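Octaprenyl Pyrophosphate Synthase (Helicobacter pylori, PDB 3TC1) probably catalyses the chain-lengthening condensation of isopentenyl diphosphate with an allylic diphosphate, giving the long octaprenyl diphosphate. Local coordinates at residues Q125-A130 with L171-I176; T64-I69 with A164-A169. One frame throughout, in Å; residues are numbered along the deposited sequence.

Contact 1: residues Q125-A130 with L171-I176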
loop_
_atom_site.group_PDB
_atom_site.type_symbol
_atom_site.label_atom_id
_atom_site.label_comp_id
_atom_site.label_asym_id
_atom_site.label_seq_id
_atom_site.Cartn_x
_atom_site.Cartn_y
_atom_site.Cartn_z
ATOM N N GLN B 125 -11.190 7.181 10.123
ATOM C CA GLN B 125 -11.055 5.892 10.787
ATOM C C GLN B 125 -11.891 4.802 10.129
ATOM O O GLN B 125 -11.451 3.663 10.027
ATOM C CB GLN B 125 -11.429 6.005 12.264
ATOM C CG GLN B 125 -10.432 6.810 13.078
ATOM C CD GLN B 125 -10.628 6.647 14.570
ATOM O OE1 GLN B 125 -9.948 7.289 15.368
ATOM N NE2 GLN B 125 -11.557 5.782 14.956
ATOM N N ALA B 126 -13.096 5.146 9.684
ATOM C CA ALA B 126 -13.955 4.160 9.038
ATOM C C ALA B 126 -13.297 3.630 7.771
ATOM O O ALA B 126 -13.227 2.418 7.553
ATOM C CB ALA B 126 -15.313 4.772 8.713
ATOM N N LEU B 127 -12.792 4.528 6.936
ATOM C CA LEU B 127 -12.158 4.083 5.704
ATOM C C LEU B 127 -10.780 3.457 5.906
ATOM O O LEU B 127 -10.465 2.456 5.260
ATOM C CB LEU B 127 -12.070 5.230 4.694
ATOM C CG LEU B 127 -13.395 5.651 4.049
ATOM C CD1 LEU B 127 -13.122 6.723 3.017
ATOM C CD2 LEU B 127 -14.068 4.451 3.391
ATOM N N SER B 128 -9.954 4.022 6.786
ATOM C CA SER B 128 -8.631 3.432 6.984
ATOM C C SER B 128 -8.779 2.040 7.598
ATOM O O SER B 128 -7.995 1.136 7.310
ATOM C CB SER B 128 -7.724 4.335 7.846
ATOM O OG SER B 128 -8.189 4.487 9.174
ATOM N N ASN B 129 -9.807 1.852 8.416
ATOM C CA ASN B 129 -10.033 0.545 9.021
ATOM C C ASN B 129 -10.496 -0.438 7.947
ATOM O O ASN B 129 -10.194 -1.632 8.015
ATOM C CB ASN B 129 -11.090 0.628 10.122
ATOM C CG ASN B 129 -11.400 -0.731 10.732
ATOM O OD1 ASN B 129 -10.549 -1.350 11.375
ATOM N ND2 ASN B 129 -12.622 -1.206 10.520
ATOM N N ALA B 130 -11.228 0.070 6.960
ATOM C CA ALA B 130 -11.722 -0.763 5.869
ATOM C C ALA B 130 -10.542 -1.226 5.021
ATOM O O ALA B 130 -10.534 -2.347 4.518
ATOM C CB ALA B 130 -12.721 0.020 5.008
ATOM N N LEU B 171 -20.318 3.794 2.367
ATOM C CA LEU B 171 -21.652 4.366 2.524
ATOM C C LEU B 171 -21.828 5.025 3.887
ATOM O O LEU B 171 -22.486 6.059 4.004
ATOM C CB LEU B 171 -22.714 3.286 2.315
ATOM C CG LEU B 171 -23.116 3.106 0.847
ATOM C CD1 LEU B 171 -23.798 1.772 0.640
ATOM C CD2 LEU B 171 -24.030 4.251 0.439
ATOM N N LYS B 172 -21.246 4.414 4.913
ATOM C CA LYS B 172 -21.326 4.944 6.266
ATOM C C LYS B 172 -20.614 6.292 6.295
ATOM O O LYS B 172 -21.083 7.242 6.922
ATOM C CB LYS B 172 -20.664 3.969 7.244
ATOM C CG LYS B 172 -20.754 4.366 8.708
ATOM C CD LYS B 172 -19.992 3.377 9.590
ATOM C CE LYS B 172 -20.008 3.795 11.054
ATOM N NZ LYS B 172 -19.271 2.826 11.916
ATOM N N SER B 173 -19.487 6.376 5.595
ATOM C CA SER B 173 -18.717 7.609 5.540
ATOM C C SER B 173 -19.468 8.736 4.831
ATOM O O SER B 173 -19.388 9.889 5.250
ATOM C CB SER B 173 -17.375 7.369 4.847
ATOM O OG SER B 173 -16.567 6.495 5.618
ATOM N N MET B 174 -20.195 8.415 3.764
ATOM C CA MET B 174 -20.939 9.451 3.052
ATOM C C MET B 174 -22.108 9.922 3.913
ATOM O O MET B 174 -22.433 11.117 3.948
ATOM C CB MET B 174 -21.451 8.929 1.708
ATOM C CG MET B 174 -22.172 9.990 0.871
ATOM S SD MET B 174 -21.142 11.412 0.427
ATOM C CE MET B 174 -20.343 10.796 -1.011
ATOM N N ALA B 175 -22.734 8.984 4.613
ATOM C CA ALA B 175 -23.853 9.310 5.483
ATOM C C ALA B 175 -23.372 10.271 6.573
ATOM O O ALA B 175 -24.056 11.244 6.902
ATOM C CB ALA B 175 -24.423 8.036 6.107
ATOM N N ILE B 176 -22.197 9.985 7.131
ATOM C CA ILE B 176 -21.606 10.823 8.168
ATOM C C ILE B 176 -21.380 12.231 7.611
ATOM O O ILE B 176 -21.784 13.221 8.218
ATOM C CB ILE B 176 -20.242 10.252 8.643
ATOM C CG1 ILE B 176 -20.459 8.933 9.394
ATOM C CG2 ILE B 176 -19.523 11.266 9.528
ATOM C CD1 ILE B 176 -19.166 8.200 9.755
#

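Contact 2: residues T64-I69 with A164-A169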
loop_
_atom_site.group_PDB
_atom_site.type_symbol
_atom_site.label_atom_id
_atom_site.label_comp_id
_atom_site.label_asym_id
_atom_site.label_seq_id
_atom_site.Cartn_x
_atom_site.Cartn_y
_atom_site.Cartn_z
ATOM N N THR B 64 -13.769 10.242 -4.541
ATOM C CA THR B 64 -12.475 10.134 -5.193
ATOM C C THR B 64 -11.545 9.273 -4.340
ATOM O O THR B 64 -10.847 8.402 -4.858
ATOM C CB THR B 64 -11.860 11.528 -5.418
ATOM O OG1 THR B 64 -12.757 12.310 -6.216
ATOM C CG2 THR B 64 -10.524 11.417 -6.144
ATOM N N ILE B 65 -11.549 9.519 -3.033
ATOM C CA ILE B 65 -10.739 8.759 -2.086
ATOM C C ILE B 65 -11.120 7.278 -2.160
ATOM O O ILE B 65 -10.254 6.405 -2.231
ATOM C CB ILE B 65 -10.968 9.270 -0.636
ATOM C CG1 ILE B 65 -10.325 10.649 -0.467
ATOM C CG2 ILE B 65 -10.410 8.275 0.380
ATOM C CD1 ILE B 65 -10.719 11.349 0.831
ATOM N N VAL B 66 -12.419 7.000 -2.147
ATOM C CA VAL B 66 -12.886 5.621 -2.216
ATOM C C VAL B 66 -12.495 4.916 -3.522
ATOM O O VAL B 66 -12.085 3.754 -3.503
ATOM C CB VAL B 66 -14.418 5.550 -2.025
ATOM C CG1 VAL B 66 -14.942 4.167 -2.406
ATOM C CG2 VAL B 66 -14.765 5.847 -0.560
ATOM N N GLU B 67 -12.616 5.604 -4.651
ATOM C CA GLU B 67 -12.258 4.990 -5.930
ATOM C C GLU B 67 -10.744 4.751 -6.033
ATOM O O GLU B 67 -10.302 3.773 -6.638
ATOM C CB GLU B 67 -12.722 5.865 -7.101
ATOM C CG GLU B 67 -14.247 6.041 -7.227
ATOM C CD GLU B 67 -15.011 4.721 -7.387
ATOM O OE1 GLU B 67 -14.382 3.672 -7.635
ATOM O OE2 GLU B 67 -16.257 4.739 -7.273
ATOM N N MET B 68 -9.949 5.643 -5.446
ATOM C CA MET B 68 -8.499 5.476 -5.500
ATOM C C MET B 68 -8.058 4.302 -4.641
ATOM O O MET B 68 -7.122 3.582 -4.991
ATOM C CB MET B 68 -7.795 6.770 -5.085
ATOM C CG MET B 68 -7.900 7.823 -6.170
ATOM S SD MET B 68 -6.988 9.321 -5.856
ATOM C CE MET B 68 -5.307 8.757 -6.083
ATOM N N ILE B 69 -8.748 4.104 -3.522
ATOM C CA ILE B 69 -8.460 2.984 -2.635
ATOM C C ILE B 69 -8.800 1.699 -3.390
ATOM O O ILE B 69 -8.031 0.734 -3.385
ATOM C CB ILE B 69 -9.318 3.063 -1.348
ATOM C CG1 ILE B 69 -8.770 4.163 -0.433
ATOM C CG2 ILE B 69 -9.334 1.720 -0.631
ATOM C CD1 ILE B 69 -9.686 4.502 0.724
ATOM N N ALA B 164 -17.410 -6.757 1.200
ATOM C CA ALA B 164 -18.539 -6.175 1.917
ATOM C C ALA B 164 -18.266 -4.983 2.825
ATOM O O ALA B 164 -18.914 -3.946 2.692
ATOM C CB ALA B 164 -19.264 -7.263 2.695
ATOM N N HIS B 165 -17.327 -5.129 3.753
ATOM C CA HIS B 165 -17.013 -4.055 4.694
ATOM C C HIS B 165 -16.548 -2.740 4.081
ATOM O O HIS B 165 -16.798 -1.677 4.642
ATOM C CB HIS B 165 -15.987 -4.542 5.718
ATOM C CG HIS B 165 -16.560 -5.478 6.737
ATOM N ND1 HIS B 165 -17.558 -5.104 7.611
ATOM C CD2 HIS B 165 -16.294 -6.779 7.003
ATOM C CE1 HIS B 165 -17.882 -6.134 8.374
ATOM N NE2 HIS B 165 -17.131 -7.163 8.026
ATOM N N PHE B 166 -15.864 -2.800 2.946
ATOM C CA PHE B 166 -15.405 -1.583 2.295
ATOM C C PHE B 166 -16.608 -0.796 1.763
ATOM O O PHE B 166 -16.684 0.427 1.922
ATOM C CB PHE B 166 -14.427 -1.936 1.171
ATOM C CG PHE B 166 -13.904 -0.749 0.413
ATOM C CD1 PHE B 166 -13.661 0.463 1.056
ATOM C CD2 PHE B 166 -13.615 -0.854 -0.942
ATOM C CE1 PHE B 166 -13.137 1.553 0.355
ATOM C CE2 PHE B 166 -13.090 0.228 -1.650
ATOM C CZ PHE B 166 -12.851 1.434 -0.997
ATOM N N ILE B 167 -17.555 -1.487 1.134
ATOM C CA ILE B 167 -18.745 -0.805 0.623
ATOM C C ILE B 167 -19.522 -0.266 1.827
ATOM O O ILE B 167 -20.019 0.864 1.812
ATOM C CB ILE B 167 -19.632 -1.763 -0.210
ATOM C CG1 ILE B 167 -18.866 -2.206 -1.459
ATOM C CG2 ILE B 167 -20.933 -1.063 -0.622
ATOM C CD1 ILE B 167 -19.578 -3.259 -2.299
ATOM N N GLU B 168 -19.615 -1.077 2.873
ATOM C CA GLU B 168 -20.293 -0.661 4.096
ATOM C C GLU B 168 -19.648 0.622 4.616
ATOM O O GLU B 168 -20.341 1.592 4.939
ATOM C CB GLU B 168 -20.168 -1.743 5.167
ATOM C CG GLU B 168 -20.611 -1.286 6.553
ATOM C CD GLU B 168 -20.328 -2.314 7.631
ATOM O OE1 GLU B 168 -19.209 -2.861 7.651
ATOM O OE2 GLU B 168 -21.219 -2.566 8.467
ATOM N N ALA B 169 -18.317 0.616 4.698
ATOM C CA ALA B 169 -17.567 1.769 5.196
ATOM C C ALA B 169 -17.693 2.988 4.297
ATOM O O ALA B 169 -17.692 4.127 4.774
ATOM C CB ALA B 169 -16.093 1.400 5.365
#

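Contact 1: residues Q125-A130 with L171-I176
A126 and L127 pack against the hydroxyl of S173 where helix 121-144 runs beside helix 152-177. These two consecutive helices of the all-alpha isoprenoid synthase fold run in roughly opposite directions here. On helix 152-177 the close contacts are made by S173: its OG lies 3.8 Å from the CB methyl of A126 and 3.6 Å from CG of L127. One branch of the leucine follows a little farther off, with CD2 at 3.9 Å from S173 OG. The oxygen thus sits against three carbons on two successive residues. Small side chains at the point of nearest approach let the backbones come close, and the CA atoms of A126 and S173 are 6.8 Å apart. The CB of A126 points toward the partner helix. L127 starts off to one side and turns back toward S173 at its branched end, which also packs on S170, about one turn earlier on the same partner helix.

The hydroxyl is positioned from within its own helix. OG is anti to the carbonyl carbon of S173 and beside its backbone N (chi1 -66°), which lets it hydrogen-bond to the carbonyl oxygen of A169, one turn earlier. Farther out, L127 extends to L62 and V66 of helix 53-80, and M174 packs on A59 and C63 of that helix. On another flank of helix 121-144, the OG of S128 hydrogen-bonds to S117 OG of the second subunit, while F114 of that subunit packs on S128 and N129. The same short piece of helix therefore serves both the fold and the dimer.

With its OG already hydrogen-bonded to A169 O, S173 meets A126 and L127 through van der Waals contact, so a polar side chain sits against carbon in a buried helix-helix seam.

Contact 2: residues T64-I69 with A164-A169
F166, which meets V66 and I69 across this contact, follows directly on H165, whose ND1 donates a hydrogen bond to OE1 of E168 at 2.8 Å, with an N-H...O angle of 161°. That bond lies close to the imidazole plane and spans less than one turn of helix 152-177, on a flank turned away from the contact. The junction itself is helix-to-helix packing within the isoprenoid synthase fold, where an aromatic side chain bridges to helix 53-80. The CA atoms of V66 and F166 are 8.9 Å apart, so the ring must fill the interval. With CG anti to the backbone N of F166 (chi1 179°), the ring reaches across, and the far end, CZ, does nearly all the touching.

V66 offers that end both backbone and side chain. Its CG1 methyl, 3.7 Å from CZ of F166, stands next to the carbonyl group because it is anti to the backbone N (chi1 167°). I69, one turn on, brings its CG2 to 3.5 Å from F166 CZ at an oblique angle to the ring. Around this point, R39 and L134 also pack on the phenyl group, and V131 of helix 121-144 covers I69. The carbonyl oxygen of V66 approaches the ring edge near its plane, with O 3.5 Å from F166 CZ.

Both contacts are buried and draw on helix 152-177, but contact 2 lies deeper, about 9 Å from the chain centre to its own centre, against about 16 Å for contact 1. Small residues allow the helices to approach closely in contact 1, near the dimer interface; the more central contact 2 spans a wider gap with a ring, and no second subunit touches its segments. The two bury almost the same surface, 133 and 134 Å², by these different means. Their centres are about 8 Å apart, and they merge directly: A169 CB lies 3.7 Å from both A130 CB and A126 O. Helices 53-80, 121-144 and 152-177 thus pack as one group.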